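Local coordinates for protein nucleoside-diphosphate sugar epimerase (SulA family) (Corynebacterium glutamicum, PDB 3OH8) that probably acts as a nucleoside-diphosphate sugar epimerase, using a Rossmann-type domain of the NAD-dependent epimerase/dehydratase family, at residues T248-S253 and R351-A356; D203-L208 and K234-L239; H94-V97 and G102-I105. All coordinates share one frame; numbering follows the deposited sequence.

Contacts 1 and 2 belong to the Rossmann-type domain, with centres about 11 Å apart, and share one sheet: strands 204-207 and 248-254 are neighbours in it, joined by backbone hydrogen bonds. Each packs a helix on that sheet, contact 1 with helix 342-354 and contact 2 with helix 222-242. Both are buried and hold together through apolar side chains, with no hydrogen bond between their segments. Contact 3 stands apart, its centre about 34 Å and 41 Å from the centres of contacts 1 and 2, in an antiparallel sheet. It pairs two strands of a hairpin, so backbone hydrogen bonds lead. It too is mostly buried, though V97 keeps some exposure to solvent.

Contact 1 (T248-S253 and R351-A356)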
ATOM      1  N   THR A 248       7.127 -18.126  11.617  1.00 18.16           N
ATOM      2  CA  THR A 248       7.669 -17.391  10.483  1.00 20.21           C
ATOM      3  C   THR A 248       8.189 -16.014  10.857  1.00 18.32           C
ATOM      4  O   THR A 248       7.535 -15.294  11.602  1.00 20.49           O
ATOM      5  CB  THR A 248       6.570 -17.228   9.410  1.00 18.68           C
ATOM      6  OG1 THR A 248       6.077 -18.523   9.041  1.00 20.68           O
ATOM      7  CG2 THR A 248       7.116 -16.527   8.182  1.00 19.63           C
HETATM    8  N   MSE A 249       9.358 -15.652  10.323  1.00 16.12           N
HETATM    9  CA  MSE A 249       9.878 -14.298  10.458  1.00 13.75           C
HETATM   10  C   MSE A 249      10.119 -13.712   9.075  1.00 12.83           C
HETATM   11  O   MSE A 249      10.970 -14.202   8.313  1.00 14.72           O
HETATM   12  CB  MSE A 249      11.173 -14.262  11.299  1.00 14.04           C
HETATM   13  CG  MSE A 249      11.702 -12.850  11.590  1.00 14.05           C
HETATM   14 SE   MSE A 249      13.171 -12.764  12.651  1.00 27.53          SE
HETATM   15  CE  MSE A 249      13.368 -11.001  12.800  1.00 23.87           C
ATOM     16  N   ILE A 250       9.336 -12.691   8.730  1.00 14.65           N
ATOM     17  CA  ILE A 250       9.556 -11.937   7.500  1.00 15.40           C
ATOM     18  C   ILE A 250      10.291 -10.651   7.854  1.00 17.18           C
ATOM     19  O   ILE A 250       9.728  -9.771   8.507  1.00 17.26           O
ATOM     20  CB  ILE A 250       8.221 -11.566   6.811  1.00 17.11           C
ATOM     21  CG1 ILE A 250       7.359 -12.817   6.606  1.00 18.75           C
ATOM     22  CG2 ILE A 250       8.486 -10.881   5.468  1.00 15.61           C
ATOM     23  CD1 ILE A 250       8.111 -13.970   5.923  1.00 20.04           C
ATOM     24  N   SER A 251      11.543 -10.535   7.426  1.00 14.87           N
ATOM     25  CA  SER A 251      12.393  -9.450   7.898  1.00 16.78           C
ATOM     26  C   SER A 251      12.754  -8.480   6.767  1.00 17.23           C
ATOM     27  O   SER A 251      13.166  -8.907   5.691  1.00 16.41           O
ATOM     28  CB  SER A 251      13.678 -10.032   8.518  1.00 17.88           C
ATOM     29  OG  SER A 251      14.384  -9.029   9.218  1.00 17.57           O
ATOM     30  N   ALA A 252      12.601  -7.185   7.005  1.00 15.63           N
ATOM     31  CA  ALA A 252      12.960  -6.197   5.994  1.00 12.48           C
ATOM     32  C   ALA A 252      14.453  -6.287   5.670  1.00 18.82           C
ATOM     33  O   ALA A 252      15.270  -6.567   6.543  1.00 18.52           O
ATOM     34  CB  ALA A 252      12.620  -4.797   6.474  1.00 11.99           C
ATOM     35  N   SER A 253      14.807  -6.064   4.410  1.00 18.92           N
ATOM     36  CA  SER A 253      16.212  -5.912   4.046  1.00 18.51           C
ATOM     37  C   SER A 253      16.266  -4.878   2.937  1.00 18.18           C
ATOM     38  O   SER A 253      15.366  -4.043   2.844  1.00 15.93           O
ATOM     39  CB  SER A 253      16.836  -7.242   3.618  1.00 19.60           C
ATOM     40  OG  SER A 253      18.232  -7.086   3.410  1.00 18.39           O
ATOM     41  N   ARG A 351       2.098 -11.667   0.775  1.00 14.50           N
ATOM     42  CA  ARG A 351       2.357 -12.995   0.250  1.00 13.82           C
ATOM     43  C   ARG A 351       3.354 -13.776   1.106  1.00 16.90           C
ATOM     44  O   ARG A 351       3.140 -14.959   1.393  1.00 14.51           O
ATOM     45  CB  ARG A 351       2.860 -12.939  -1.201  1.00 17.30           C
ATOM     46  CG  ARG A 351       3.031 -14.327  -1.783  1.00 16.64           C
ATOM     47  CD  ARG A 351       3.512 -14.356  -3.230  1.00 16.54           C
ATOM     48  NE  ARG A 351       3.640 -15.752  -3.633  1.00 18.99           N
ATOM     49  CZ  ARG A 351       3.544 -16.204  -4.876  1.00 17.03           C
ATOM     50  NH1 ARG A 351       3.343 -15.369  -5.885  1.00 17.26           N
ATOM     51  NH2 ARG A 351       3.633 -17.512  -5.096  1.00 20.18           N
ATOM     52  N   ALA A 352       4.456 -13.131   1.493  1.00 14.53           N
ATOM     53  CA  ALA A 352       5.470 -13.819   2.304  1.00 13.95           C
ATOM     54  C   ALA A 352       4.857 -14.353   3.601  1.00 15.04           C
ATOM     55  O   ALA A 352       5.174 -15.453   4.055  1.00 15.58           O
ATOM     56  CB  ALA A 352       6.636 -12.878   2.613  1.00 14.87           C
ATOM     57  N   ILE A 353       3.976 -13.555   4.196  1.00 11.38           N
ATOM     58  CA  ILE A 353       3.326 -13.945   5.437  1.00 14.10           C
ATOM     59  C   ILE A 353       2.562 -15.265   5.303  1.00 16.38           C
ATOM     60  O   ILE A 353       2.696 -16.156   6.154  1.00 19.08           O
ATOM     61  CB  ILE A 353       2.388 -12.826   5.942  1.00 13.55           C
ATOM     62  CG1 ILE A 353       3.209 -11.614   6.396  1.00 16.30           C
ATOM     63  CG2 ILE A 353       1.476 -13.332   7.048  1.00 13.00           C
ATOM     64  CD1 ILE A 353       2.333 -10.388   6.707  1.00 13.94           C
ATOM     65  N   VAL A 354       1.793 -15.408   4.227  1.00 16.83           N
ATOM     66  CA  VAL A 354       0.881 -16.558   4.081  1.00 17.27           C
ATOM     67  C   VAL A 354       1.410 -17.709   3.220  1.00 22.04           C
ATOM     68  O   VAL A 354       0.928 -18.834   3.327  1.00 25.44           O
ATOM     69  CB  VAL A 354      -0.519 -16.127   3.538  1.00 18.74           C
ATOM     70  CG1 VAL A 354      -1.068 -14.950   4.329  1.00 19.93           C
ATOM     71  CG2 VAL A 354      -0.439 -15.759   2.074  1.00 14.05           C
ATOM     72  N   ASP A 355       2.414 -17.438   2.390  1.00 21.20           N
ATOM     73  CA  ASP A 355       2.866 -18.407   1.392  1.00 18.83           C
ATOM     74  C   ASP A 355       4.154 -19.100   1.830  1.00 19.80           C
ATOM     75  O   ASP A 355       5.240 -18.525   1.753  1.00 18.50           O
ATOM     76  CB  ASP A 355       3.060 -17.707   0.039  1.00 16.90           C
ATOM     77  CG  ASP A 355       3.432 -18.668  -1.084  1.00 19.55           C
ATOM     78  OD1 ASP A 355       3.485 -19.895  -0.854  1.00 21.41           O
ATOM     79  OD2 ASP A 355       3.674 -18.178  -2.206  1.00 22.60           O
ATOM     80  N   ALA A 356       4.028 -20.339   2.288  1.00 19.76           N
ATOM     81  CA  ALA A 356       5.184 -21.082   2.771  1.00 22.45           C
ATOM     82  C   ALA A 356       6.236 -21.341   1.681  1.00 25.52           C
ATOM     83  O   ALA A 356       7.314 -21.824   1.990  1.00 26.19           O
ATOM     84  CB  ALA A 356       4.748 -22.391   3.410  1.00 25.63           C
TER
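With chi1 at -53° and chi2 at -51°, I250 sets CG1 beside its backbone N and bends CD1 forward, while CG2 stands beside the carbonyl carbon, and both branches come to rest on the methyl group of A352. CD1 of I250 lies 3.8 Å from CB of A352, and CG2 of I250 is 3.9 Å from that same CB. The bent CD1 also rests 3.8 Å from the carbonyl O of A352, a buried polar atom satisfied by a hydrogen bond to NH1 of R298. I353 adds a looser touch: its CB points away from the strand, yet its CG1 stays 4.3 Å from CG1 of I250. No hydrogen bond crosses between the two segments. Within 351-356, at the C-terminal end of the helix, R351 forms a salt bridge with D355, gripping it side-on through two N-H...O bonds, NE lying 2.8 Å and NH2 3.0 Å from the single oxygen OD2, which sits in the guanidinium plane. NH1 of R351 is hydrogen-bonded to H425. I353 also touches V206, so helix 342-354 spans strands 204-207 and 248-254, the helix-on-parallel-sheet packing of a Rossmann-type domain.

Contact 2 (D203-L208 and K234-L239); sequences DVLVHL and KFLAEL
H207 and L236 mark the closest approach of the two backbones, their CA atoms 8.3 Å apart, a spacing bridged by side-chain contacts, with no backbone bond across it. Residues 204-207 form an extended strand, whereas 234-239 lie within helix 222-242, whose winding continues here through bonds from N of E238 to O of K234 and from N of L239 to O of F235. L205 and H207, two residues apart on the strand, point the same way, toward the helix, and L236 comes down to meet both. Its CG sits 3.9 Å from CD2 of L205, and CB of L236 is 4.0 Å from the same methyl, the two leucines crossing at about a right angle. In L205, chi1 of 169° carries CG out toward the helix. While the stem of L236 meets L205, its methyl CD2 lies over one face of the H207 ring, 4.1 Å from the centroid and offset toward the rim, a CH-pi contact. Both torsions of L236 are far from staggered, chi1 -106° and chi2 -10°, so this side chain is either strained or less surely placed. W189 also touches this leucine, and A237 packs on M249 of the next strand, so the helix lies across strands 204-207 and 248-254, which it connects in a beta-alpha-beta crossover. Since no hydrogen bond or salt bridge joins the two segments, the chemistry is that of dispersion and exclusion of water, supplemented by the weak preference of a methyl for an aromatic face. L236 covers L205 and the H207 ring together, and the contact thus depends on shape rather than on directional bonding.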
ATOM      1  N   ASP A 203       1.174 -15.779  14.882  1.00 19.98           N
ATOM      2  CA  ASP A 203       1.606 -16.839  13.978  1.00 18.91           C
ATOM      3  C   ASP A 203       2.845 -16.434  13.176  1.00 20.50           C
ATOM      4  O   ASP A 203       3.689 -17.275  12.847  1.00 18.24           O
ATOM      5  CB  ASP A 203       0.464 -17.208  13.025  1.00 17.30           C
ATOM      6  CG  ASP A 203      -0.776 -17.656  13.771  1.00 21.97           C
ATOM      7  OD1 ASP A 203      -0.714 -18.709  14.434  1.00 19.92           O
ATOM      8  OD2 ASP A 203      -1.794 -16.940  13.711  1.00 20.12           O
ATOM      9  N   VAL A 204       2.949 -15.145  12.866  1.00 13.38           N
ATOM     10  CA  VAL A 204       4.037 -14.643  12.031  1.00 15.00           C
ATOM     11  C   VAL A 204       4.560 -13.339  12.590  1.00 13.50           C
ATOM     12  O   VAL A 204       3.784 -12.528  13.078  1.00 15.72           O
ATOM     13  CB  VAL A 204       3.545 -14.367  10.595  1.00 14.20           C
ATOM     14  CG1 VAL A 204       4.685 -13.841   9.717  1.00 10.38           C
ATOM     15  CG2 VAL A 204       2.940 -15.629   9.979  1.00 20.25           C
ATOM     16  N   LEU A 205       5.869 -13.133  12.517  1.00 14.18           N
ATOM     17  CA  LEU A 205       6.442 -11.831  12.841  1.00 14.05           C
ATOM     18  C   LEU A 205       6.882 -11.130  11.571  1.00 15.41           C
ATOM     19  O   LEU A 205       7.624 -11.699  10.772  1.00 14.62           O
ATOM     20  CB  LEU A 205       7.658 -11.973  13.762  1.00 13.08           C
ATOM     21  CG  LEU A 205       8.447 -10.661  13.914  1.00 14.95           C
ATOM     22  CD1 LEU A 205       7.625  -9.582  14.652  1.00 12.74           C
ATOM     23  CD2 LEU A 205       9.808 -10.903  14.589  1.00 15.09           C
ATOM     24  N   VAL A 206       6.432  -9.894  11.382  1.00 13.45           N
ATOM     25  CA  VAL A 206       6.969  -9.065  10.304  1.00 13.70           C
ATOM     26  C   VAL A 206       7.802  -7.934  10.903  1.00 16.52           C
ATOM     27  O   VAL A 206       7.282  -7.098  11.650  1.00 14.37           O
ATOM     28  CB  VAL A 206       5.844  -8.490   9.407  1.00 13.02           C
ATOM     29  CG1 VAL A 206       6.428  -7.595   8.309  1.00 13.06           C
ATOM     30  CG2 VAL A 206       5.067  -9.630   8.798  1.00 14.64           C
ATOM     31  N   HIS A 207       9.100  -7.931  10.594  1.00 16.97           N
ATOM     32  CA  HIS A 207      10.022  -6.959  11.168  1.00 14.78           C
ATOM     33  C   HIS A 207      10.396  -5.921  10.127  1.00 13.95           C
ATOM     34  O   HIS A 207      11.233  -6.165   9.247  1.00 15.29           O
ATOM     35  CB  HIS A 207      11.290  -7.636  11.693  1.00 15.00           C
ATOM     36  CG  HIS A 207      12.212  -6.692  12.398  1.00 15.69           C
ATOM     37  ND1 HIS A 207      13.586  -6.788  12.316  1.00 18.01           N
ATOM     38  CD2 HIS A 207      11.959  -5.629  13.192  1.00  9.24           C
ATOM     39  CE1 HIS A 207      14.137  -5.826  13.035  1.00 14.25           C
ATOM     40  NE2 HIS A 207      13.168  -5.108  13.580  1.00 17.96           N
ATOM     41  N   LEU A 208       9.745  -4.772  10.239  1.00 13.66           N
ATOM     42  CA  LEU A 208       9.829  -3.704   9.265  1.00 16.66           C
ATOM     43  C   LEU A 208      10.509  -2.471   9.841  1.00 25.99           C
ATOM     44  O   LEU A 208      10.912  -1.586   9.091  1.00 38.46           O
ATOM     45  CB  LEU A 208       8.427  -3.296   8.829  1.00 18.62           C
ATOM     46  CG  LEU A 208       7.747  -4.096   7.737  1.00 25.65           C
ATOM     47  CD1 LEU A 208       6.387  -3.481   7.469  1.00 32.58           C
ATOM     48  CD2 LEU A 208       8.607  -4.021   6.515  1.00 28.39           C
ATOM     49  N   LYS A 234      18.150  -9.329  16.048  1.00 19.66           N
ATOM     50  CA  LYS A 234      18.571 -10.567  16.679  1.00 20.02           C
ATOM     51  C   LYS A 234      17.685 -10.917  17.868  1.00 17.23           C
ATOM     52  O   LYS A 234      17.297 -12.078  18.051  1.00 23.17           O
ATOM     53  CB  LYS A 234      20.032 -10.470  17.129  1.00 21.22           C
ATOM     54  CG  LYS A 234      20.607 -11.772  17.647  1.00 24.51           C
ATOM     55  CD  LYS A 234      22.037 -11.565  18.136  1.00 35.65           C
ATOM     56  CE  LYS A 234      22.571 -12.804  18.829  1.00 45.30           C
ATOM     57  NZ  LYS A 234      23.942 -12.571  19.368  1.00 50.58           N
ATOM     58  N   PHE A 235      17.379  -9.920  18.691  1.00 14.56           N
ATOM     59  CA  PHE A 235      16.570 -10.160  19.874  1.00 16.84           C
ATOM     60  C   PHE A 235      15.176 -10.621  19.466  1.00 15.94           C
ATOM     61  O   PHE A 235      14.598 -11.514  20.081  1.00 19.89           O
ATOM     62  CB  PHE A 235      16.542  -8.923  20.783  1.00 17.92           C
ATOM     63  CG  PHE A 235      17.915  -8.512  21.288  1.00 23.95           C
ATOM     64  CD1 PHE A 235      18.965  -9.421  21.289  1.00 25.82           C
ATOM     65  CD2 PHE A 235      18.151  -7.225  21.756  1.00 19.36           C
ATOM     66  CE1 PHE A 235      20.231  -9.057  21.755  1.00 29.55           C
ATOM     67  CE2 PHE A 235      19.406  -6.853  22.226  1.00 24.65           C
ATOM     68  CZ  PHE A 235      20.449  -7.773  22.222  1.00 24.20           C
ATOM     69  N   LEU A 236      14.648 -10.035  18.402  1.00 14.15           N
ATOM     70  CA  LEU A 236      13.344 -10.462  17.897  1.00 18.21           C
ATOM     71  C   LEU A 236      13.440 -11.902  17.363  1.00 17.44           C
ATOM     72  O   LEU A 236      12.560 -12.733  17.600  1.00 18.52           O
ATOM     73  CB  LEU A 236      12.872  -9.518  16.788  1.00 19.71           C
ATOM     74  CG  LEU A 236      11.762  -8.474  17.000  1.00 26.05           C
ATOM     75  CD1 LEU A 236      10.988  -8.608  18.331  1.00 21.14           C
ATOM     76  CD2 LEU A 236      12.330  -7.106  16.827  1.00 23.83           C
ATOM     77  N   ALA A 237      14.506 -12.192  16.629  1.00 19.60           N
ATOM     78  CA  ALA A 237      14.699 -13.539  16.085  1.00 18.19           C
ATOM     79  C   ALA A 237      14.742 -14.580  17.200  1.00 16.75           C
ATOM     80  O   ALA A 237      14.206 -15.679  17.060  1.00 15.98           O
ATOM     81  CB  ALA A 237      15.955 -13.604  15.234  1.00 21.53           C
ATOM     82  N   GLU A 238      15.363 -14.225  18.318  1.00 17.36           N
ATOM     83  CA  GLU A 238      15.396 -15.125  19.462  1.00 18.34           C
ATOM     84  C   GLU A 238      14.002 -15.399  19.991  1.00 20.67           C
ATOM     85  O   GLU A 238      13.675 -16.536  20.326  1.00 19.31           O
ATOM     86  CB  GLU A 238      16.306 -14.568  20.568  1.00 18.89           C
ATOM     87  CG  GLU A 238      17.776 -14.581  20.157  1.00 21.11           C
ATOM     88  CD  GLU A 238      18.701 -13.917  21.160  1.00 28.92           C
ATOM     89  OE1 GLU A 238      18.209 -13.357  22.160  1.00 28.68           O
ATOM     90  OE2 GLU A 238      19.927 -13.946  20.936  1.00 29.67           O
ATOM     91  N   LEU A 239      13.175 -14.358  20.078  1.00 19.29           N
ATOM     92  CA  LEU A 239      11.808 -14.547  20.533  1.00 22.33           C
ATOM     93  C   LEU A 239      11.057 -15.444  19.556  1.00 22.03           C
ATOM     94  O   LEU A 239      10.257 -16.287  19.963  1.00 19.40           O
ATOM     95  CB  LEU A 239      11.092 -13.207  20.705  1.00 24.61           C
ATOM     96  CG  LEU A 239      11.612 -12.301  21.826  1.00 21.71           C
ATOM     97  CD1 LEU A 239      10.819 -10.996  21.865  1.00 21.92           C
ATOM     98  CD2 LEU A 239      11.566 -13.014  23.183  1.00 20.22           C
TER

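Contact 3 (H94-V97 and G102-I105); sequences HNFV and GTLI
V97 and L104 form the tightest part of this antiparallel pairing, a hydrogen-bonded pair in which each backbone N donates to the other's O at 2.9 Å. The bond from N of V97 to O of L104 is almost straight, 175° at the hydrogen. The axes of segments 94-97 and 102-105 come within 4.8 Å, their N-to-C directions 150° apart. Alongside the bonds, chi1 of V97, -66° to CG1, puts CG2 between N and the carbonyl carbon, and this second branch lies 3.7 Å from CB of L104. The next pair, F96 with I105, is non-hydrogen-bonded; there CA of I105 makes a C-H...O contact with O of N95 at 3.2 Å. On that face the phenyl ring and the isoleucine run side by side, CD2 of F96 being 3.8 Å from CG1 of I105 and CE2 of F96 3.8 Å from CD1 of I105. Packing is looser on the diagonal, where CG2 of T103 meets the edge of the F96 ring, 4.1 Å from CD2, and also touches O of V97. The hydroxyl of T103 turns to another task, a hydrogen bond with the carbonyl of F11. V97 alone of the touching residues keeps some exposure to solvent, even though R503 of helix 488-511 touches it. The face bearing F96 and I105 lies under helices 13-21 and 119-139: W17 and H20 meet F96 edge-to-face, and L129 touches I105. Helix 488-511 packs on the face of V97 and L104 through I499, F502 and R503. Between strand 74-78, beside 91-99, and strand 3-9, beside 102-110, the hairpin thus lies within a seven-stranded antiparallel sheet, consistent with a START-like helix-grip fold.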
ATOM      1  N   HIS A  94     -22.113   5.834  -1.390  1.00 15.55           N
ATOM      2  CA  HIS A  94     -21.471   4.646  -1.960  1.00 15.68           C
ATOM      3  C   HIS A  94     -22.565   3.611  -2.186  1.00 14.98           C
ATOM      4  O   HIS A  94     -23.111   3.076  -1.224  1.00 17.18           O
ATOM      5  CB  HIS A  94     -20.450   4.028  -0.989  1.00 13.01           C
ATOM      6  CG  HIS A  94     -19.459   4.993  -0.423  1.00 16.12           C
ATOM      7  ND1 HIS A  94     -18.113   4.959  -0.730  1.00 19.40           N
ATOM      8  CD2 HIS A  94     -19.606   5.998   0.485  1.00 20.04           C
ATOM      9  CE1 HIS A  94     -17.480   5.905  -0.056  1.00 20.14           C
ATOM     10  NE2 HIS A  94     -18.364   6.548   0.683  1.00 21.44           N
ATOM     11  N   ASN A  95     -22.865   3.325  -3.446  1.00 16.01           N
ATOM     12  CA  ASN A  95     -23.951   2.405  -3.796  1.00 17.49           C
ATOM     13  C   ASN A  95     -23.417   1.129  -4.445  1.00 19.68           C
ATOM     14  O   ASN A  95     -22.550   1.186  -5.319  1.00 18.89           O
ATOM     15  CB  ASN A  95     -24.922   3.094  -4.750  1.00 15.01           C
ATOM     16  CG  ASN A  95     -26.264   2.387  -4.837  1.00 22.46           C
ATOM     17  OD1 ASN A  95     -26.551   1.675  -5.805  1.00 24.86           O
ATOM     18  ND2 ASN A  95     -27.095   2.589  -3.828  1.00 15.32           N
ATOM     19  N   PHE A  96     -23.946  -0.018  -4.024  1.00 18.67           N
ATOM     20  CA  PHE A  96     -23.479  -1.316  -4.503  1.00 15.70           C
ATOM     21  C   PHE A  96     -24.646  -2.118  -5.079  1.00 18.25           C
ATOM     22  O   PHE A  96     -25.576  -2.451  -4.347  1.00 16.81           O
ATOM     23  CB  PHE A  96     -22.910  -2.122  -3.337  1.00 17.46           C
ATOM     24  CG  PHE A  96     -21.753  -1.461  -2.627  1.00 19.90           C
ATOM     25  CD1 PHE A  96     -21.972  -0.427  -1.727  1.00 14.62           C
ATOM     26  CD2 PHE A  96     -20.457  -1.904  -2.837  1.00 20.99           C
ATOM     27  CE1 PHE A  96     -20.908   0.164  -1.048  1.00 14.78           C
ATOM     28  CE2 PHE A  96     -19.391  -1.318  -2.174  1.00 19.76           C
ATOM     29  CZ  PHE A  96     -19.615  -0.278  -1.281  1.00 19.34           C
ATOM     30  N   VAL A  97     -24.608  -2.449  -6.363  1.00 18.38           N
ATOM     31  CA  VAL A  97     -25.625  -3.364  -6.897  1.00 23.83           C
ATOM     32  C   VAL A  97     -25.019  -4.616  -7.511  1.00 21.96           C
ATOM     33  O   VAL A  97     -23.840  -4.637  -7.847  1.00 17.75           O
ATOM     34  CB  VAL A  97     -26.573  -2.693  -7.919  1.00 21.55           C
ATOM     35  CG1 VAL A  97     -27.420  -1.624  -7.230  1.00 20.68           C
ATOM     36  CG2 VAL A  97     -25.800  -2.119  -9.088  1.00 23.71           C
ATOM     37  N   GLY A 102     -20.987 -10.066 -10.482  1.00 17.16           N
ATOM     38  CA  GLY A 102     -20.016  -9.154  -9.871  1.00 15.33           C
ATOM     39  C   GLY A 102     -20.729  -7.985  -9.211  1.00 16.88           C
ATOM     40  O   GLY A 102     -21.907  -8.088  -8.854  1.00 21.87           O
ATOM     41  N   THR A 103     -20.034  -6.864  -9.056  1.00 14.23           N
ATOM     42  CA  THR A 103     -20.573  -5.727  -8.320  1.00 15.25           C
ATOM     43  C   THR A 103     -20.420  -4.451  -9.137  1.00 18.97           C
ATOM     44  O   THR A 103     -19.389  -4.230  -9.762  1.00 15.00           O
ATOM     45  CB  THR A 103     -19.877  -5.558  -6.940  1.00 15.67           C
ATOM     46  OG1 THR A 103     -20.001  -6.773  -6.195  1.00 15.60           O
ATOM     47  CG2 THR A 103     -20.518  -4.402  -6.128  1.00 16.03           C
ATOM     48  N   LEU A 104     -21.471  -3.644  -9.181  1.00 17.92           N
ATOM     49  CA  LEU A 104     -21.391  -2.341  -9.822  1.00 17.06           C
ATOM     50  C   LEU A 104     -21.479  -1.315  -8.714  1.00 21.73           C
ATOM     51  O   LEU A 104     -22.494  -1.240  -8.013  1.00 19.91           O
ATOM     52  CB  LEU A 104     -22.544  -2.123 -10.811  1.00 21.15           C
ATOM     53  CG  LEU A 104     -22.553  -0.716 -11.437  1.00 22.29           C
ATOM     54  CD1 LEU A 104     -21.304  -0.483 -12.280  1.00 16.28           C
ATOM     55  CD2 LEU A 104     -23.811  -0.495 -12.259  1.00 25.66           C
ATOM     56  N   ILE A 105     -20.406  -0.551  -8.530  1.00 17.67           N
ATOM     57  CA  ILE A 105     -20.378   0.479  -7.503  1.00 12.90           C
ATOM     58  C   ILE A 105     -20.658   1.824  -8.135  1.00 14.47           C
ATOM     59  O   ILE A 105     -20.042   2.197  -9.139  1.00 15.29           O
ATOM     60  CB  ILE A 105     -18.999   0.523  -6.780  1.00 17.49           C
ATOM     61  CG1 ILE A 105     -18.764  -0.794  -6.037  1.00 21.81           C
ATOM     62  CG2 ILE A 105     -18.956   1.676  -5.796  1.00 14.60           C
ATOM     63  CD1 ILE A 105     -17.372  -0.942  -5.416  1.00 22.14           C
TER